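Local coordinates for protein cell divisionFtsK/SpoIIIE (Thermomonospora curvata, PDB 4NH0) that serves as a multi-domain FtsK/SpoIIIE-type ATPase of the type VII (ESX) secretion system, binds its substrate EsxB and might be the translocase subunit, at residues 686-697 / 708-716. Residues are numbered along the deposited sequence; the frame is centred on the assembly and turned at random.
Sequences PQEVQFYCLDFG and PHVGSVATR. With MG (magnesium ion), chain D.
Pro-686 lies flat on the imidazole of His-709, its CG 3.7 Å from the ring centroid in a CH-pi contact over one face, while CG2 of Val-689 meets the ring edge at CD2. The first torsion of His-709 puts CG anti to its carbonyl carbon (chi1 -61°), which lays the ring across the proline; NE2 is held by the carbonyl of His-684. Gln-690, bent at chi2 (86°), folds back so that NE2 donates to Pro-686 O at 2.6 Å, tying the turn before the strand to the strand itself.

From there strands 689-694 and 710-714 run parallel, the edge pair of the parallel part of the sheet in the second FtsK domain, a P-loop ATPase fold. Hydrogen bonds run both ways: Phe-691 N to His-709 O, Gly-711 N to Phe-691 O, Cys-693 N to Ser-712 O (3.0 Å), Ala-714 N to Cys-693 O and Asp-695 N to Ala-714 O. The Tyr-692 ring brings CE2 within 3.8 Å of Gly-711 CA. On that sheet face its hydroxyl bonds Pro-898 O, and Ser-712 OG bonds Arg-721 NE of helix 719-742.

Asp-695 OD1 takes the Gly-699 amide and, weakly, Gly-697 N at 3.3 Å, and OD2 takes the Leu-701 amide. Gly-697 O binds magnesium at 2.1 Å, as do Ser-670 OG of the ATP site and a water. The carboxylate bonds probably help hold the backbone in the course that turns the Gly-697 carbonyl to the metal.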
loop_
_atom_site.group_PDB
_atom_site.type_symbol
_atom_site.label_atom_id
_atom_site.label_comp_id
_atom_site.label_asym_id
_atom_site.label_seq_id
_atom_site.Cartn_x
_atom_site.Cartn_y
_atom_site.Cartn_z
ATOM N N PRO A 686 7.497 15.150 12.320
ATOM C CA PRO A 686 6.084 15.541 12.233
ATOM C C PRO A 686 5.860 16.942 11.663
ATOM O O PRO A 686 4.740 17.265 11.277
ATOM C CB PRO A 686 5.620 15.473 13.689
ATOM C CG PRO A 686 6.503 14.458 14.306
ATOM C CD PRO A 686 7.840 14.641 13.659
ATOM N N GLN A 687 6.909 17.757 11.616
ATOM C CA GLN A 687 6.819 19.080 11.012
ATOM C C GLN A 687 7.092 19.020 9.514
ATOM O O GLN A 687 6.871 19.993 8.795
ATOM C CB GLN A 687 7.798 20.047 11.678
ATOM C CG GLN A 687 7.391 20.490 13.069
ATOM C CD GLN A 687 8.316 21.550 13.630
ATOM O OE1 GLN A 687 7.893 22.667 13.920
ATOM N NE2 GLN A 687 9.588 21.204 13.784
ATOM N N GLU A 688 7.576 17.873 9.051
ATOM C CA GLU A 688 7.893 17.693 7.641
ATOM C C GLU A 688 6.784 16.945 6.912
ATOM O O GLU A 688 6.539 17.183 5.731
ATOM C CB GLU A 688 9.222 16.952 7.485
ATOM C CG GLU A 688 10.436 17.766 7.902
ATOM C CD GLU A 688 11.723 16.969 7.851
ATOM O OE1 GLU A 688 12.765 17.545 7.480
ATOM O OE2 GLU A 688 11.696 15.768 8.191
ATOM N N VAL A 689 6.117 16.039 7.620
ATOM C CA VAL A 689 5.002 15.291 7.048
ATOM C C VAL A 689 3.824 15.221 8.015
ATOM O O VAL A 689 4.006 15.213 9.231
ATOM C CB VAL A 689 5.413 13.855 6.660
ATOM C CG1 VAL A 689 6.406 13.872 5.509
ATOM C CG2 VAL A 689 5.988 13.121 7.856
ATOM N N GLN A 690 2.614 15.181 7.466
ATOM C CA GLN A 690 1.408 15.009 8.266
ATOM C C GLN A 690 0.465 14.023 7.588
ATOM O O GLN A 690 0.385 13.976 6.363
ATOM C CB GLN A 690 0.701 16.346 8.492
ATOM C CG GLN A 690 1.461 17.320 9.377
ATOM C CD GLN A 690 2.454 18.157 8.602
ATOM O OE1 GLN A 690 2.192 18.560 7.472
ATOM N NE2 GLN A 690 3.603 18.422 9.207
ATOM N N PHE A 691 -0.248 13.237 8.387
ATOM C CA PHE A 691 -1.141 12.216 7.850
ATOM C C PHE A 691 -2.562 12.369 8.377
ATOM O O PHE A 691 -2.778 12.534 9.575
ATOM C CB PHE A 691 -0.615 10.819 8.180
ATOM C CG PHE A 691 0.762 10.550 7.650
ATOM C CD1 PHE A 691 1.881 10.858 8.405
ATOM C CD2 PHE A 691 0.939 9.990 6.398
ATOM C CE1 PHE A 691 3.149 10.612 7.918
ATOM C CE2 PHE A 691 2.204 9.743 5.907
ATOM C CZ PHE A 691 3.311 10.055 6.668
ATOM N N TYR A 692 -3.528 12.312 7.468
ATOM C CA TYR A 692 -4.936 12.390 7.830
ATOM C C TYR A 692 -5.691 11.259 7.147
ATOM O O TYR A 692 -5.794 11.218 5.921
ATOM C CB TYR A 692 -5.510 13.755 7.456
ATOM C CG TYR A 692 -4.794 14.893 8.145
ATOM C CD1 TYR A 692 -3.679 15.487 7.573
ATOM C CD2 TYR A 692 -5.221 15.357 9.380
ATOM C CE1 TYR A 692 -3.016 16.518 8.207
ATOM C CE2 TYR A 692 -4.566 16.388 10.020
ATOM C CZ TYR A 692 -3.464 16.964 9.430
ATOM O OH TYR A 692 -2.810 17.990 10.064
ATOM N N CYS A 693 -6.215 10.340 7.949
ATOM C CA CYS A 693 -6.677 9.059 7.434
ATOM C C CYS A 693 -8.189 8.878 7.460
ATOM O O CYS A 693 -8.876 9.355 8.361
ATOM C CB CYS A 693 -6.024 7.924 8.221
ATOM S SG CYS A 693 -4.236 8.090 8.399
ATOM N N LEU A 694 -8.690 8.181 6.446
ATOM C CA LEU A 694 -10.080 7.757 6.389
ATOM C C LEU A 694 -10.109 6.236 6.365
ATOM O O LEU A 694 -10.082 5.628 5.298
ATOM C CB LEU A 694 -10.782 8.328 5.155
ATOM C CG LEU A 694 -11.457 9.699 5.246
ATOM C CD1 LEU A 694 -10.518 10.756 5.786
ATOM C CD2 LEU A 694 -11.982 10.112 3.884
ATOM N N ASP A 695 -10.146 5.621 7.541
ATOM C CA ASP A 695 -10.027 4.172 7.622
ATOM C C ASP A 695 -11.303 3.481 7.167
ATOM O O ASP A 695 -12.234 3.294 7.941
ATOM C CB ASP A 695 -9.675 3.733 9.042
ATOM C CG ASP A 695 -9.041 2.358 9.084
ATOM O OD1 ASP A 695 -9.318 1.539 8.184
ATOM O OD2 ASP A 695 -8.252 2.095 10.014
ATOM N N PHE A 696 -11.333 3.092 5.900
ATOM C CA PHE A 696 -12.473 2.376 5.354
ATOM C C PHE A 696 -12.132 0.917 5.033
ATOM O O PHE A 696 -12.882 0.247 4.329
ATOM C CB PHE A 696 -13.001 3.089 4.100
ATOM C CG PHE A 696 -13.721 4.374 4.391
ATOM C CD1 PHE A 696 -14.308 4.586 5.627
ATOM C CD2 PHE A 696 -13.812 5.372 3.430
ATOM C CE1 PHE A 696 -14.969 5.776 5.901
ATOM C CE2 PHE A 696 -14.471 6.553 3.703
ATOM C CZ PHE A 696 -15.048 6.754 4.934
ATOM N N GLY A 697 -11.036 0.408 5.589
ATOM C CA GLY A 697 -10.673 -0.980 5.358
ATOM C C GLY A 697 -10.175 -1.752 6.569
ATOM O O GLY A 697 -9.039 -2.221 6.579
ATOM N N PRO A 708 3.012 11.128 16.289
ATOM C CA PRO A 708 3.063 12.590 16.229
ATOM C C PRO A 708 2.914 13.098 14.800
ATOM O O PRO A 708 2.689 14.288 14.588
ATOM C CB PRO A 708 4.448 12.912 16.793
ATOM C CG PRO A 708 5.260 11.704 16.488
ATOM C CD PRO A 708 4.322 10.540 16.611
ATOM N N HIS A 709 3.033 12.194 13.833
ATOM C CA HIS A 709 2.925 12.554 12.424
ATOM C C HIS A 709 1.475 12.594 11.950
ATOM O O HIS A 709 1.148 13.308 11.004
ATOM C CB HIS A 709 3.722 11.576 11.561
ATOM C CG HIS A 709 5.185 11.547 11.875
ATOM N ND1 HIS A 709 5.694 10.926 12.994
ATOM C CD2 HIS A 709 6.248 12.062 11.214
ATOM C CE1 HIS A 709 7.008 11.059 13.010
ATOM N NE2 HIS A 709 7.370 11.745 11.941
ATOM N N VAL A 710 0.608 11.825 12.600
ATOM C CA VAL A 710 -0.802 11.818 12.233
ATOM C C VAL A 710 -1.563 12.872 13.028
ATOM O O VAL A 710 -1.165 13.239 14.133
ATOM C CB VAL A 710 -1.449 10.437 12.456
ATOM C CG1 VAL A 710 -0.625 9.352 11.783
ATOM C CG2 VAL A 710 -1.598 10.149 13.936
ATOM N N GLY A 711 -2.654 13.364 12.454
ATOM C CA GLY A 711 -3.450 14.391 13.097
ATOM C C GLY A 711 -4.892 13.968 13.269
ATOM O O GLY A 711 -5.608 14.501 14.117
ATOM N N SER A 712 -5.320 13.004 12.461
ATOM C CA SER A 712 -6.690 12.513 12.522
ATOM C C SER A 712 -6.825 11.119 11.925
ATOM O O SER A 712 -6.262 10.824 10.873
ATOM C CB SER A 712 -7.632 13.474 11.799
ATOM O OG SER A 712 -8.924 12.912 11.670
ATOM N N VAL A 713 -7.571 10.263 12.615
ATOM C CA VAL A 713 -7.917 8.946 12.097
ATOM C C VAL A 713 -9.420 8.736 12.229
ATOM O O VAL A 713 -9.924 8.459 13.316
ATOM C CB VAL A 713 -7.171 7.819 12.833
ATOM C CG1 VAL A 713 -7.596 6.464 12.291
ATOM C CG2 VAL A 713 -5.669 7.999 12.694
ATOM N N ALA A 714 -10.132 8.881 11.119
ATOM C CA ALA A 714 -11.585 8.792 11.133
ATOM C C ALA A 714 -12.067 7.406 10.731
ATOM O O ALA A 714 -11.710 6.896 9.669
ATOM C CB ALA A 714 -12.186 9.843 10.216
ATOM N N THR A 715 -12.876 6.799 11.593
ATOM C CA THR A 715 -13.508 5.530 11.272
ATOM C C THR A 715 -14.769 5.795 10.464
ATOM O O THR A 715 -15.167 6.945 10.284
ATOM C CB THR A 715 -13.857 4.725 12.536
ATOM O OG1 THR A 715 -14.664 5.526 13.406
ATOM C CG2 THR A 715 -12.591 4.313 13.269
ATOM N N ARG A 716 -15.394 4.729 9.981
ATOM C CA ARG A 716 -16.562 4.850 9.117
ATOM C C ARG A 716 -17.783 5.396 9.860
ATOM O O ARG A 716 -18.719 5.899 9.240
ATOM C CB ARG A 716 -16.897 3.493 8.504
ATOM C CG ARG A 716 -16.525 2.341 9.410
ATOM C CD ARG A 716 -16.713 0.979 8.754
ATOM N NE ARG A 716 -15.711 0.652 7.747
ATOM C CZ ARG A 716 -14.720 -0.208 7.948
ATOM N NH1 ARG A 716 -14.589 -0.785 9.134
ATOM N NH2 ARG A 716 -13.853 -0.469 6.976
HETATM MG MG MG D . -8.546 -3.172 4.826
HETATM O O HOH W 1 -8.038 -4.563 6.236
#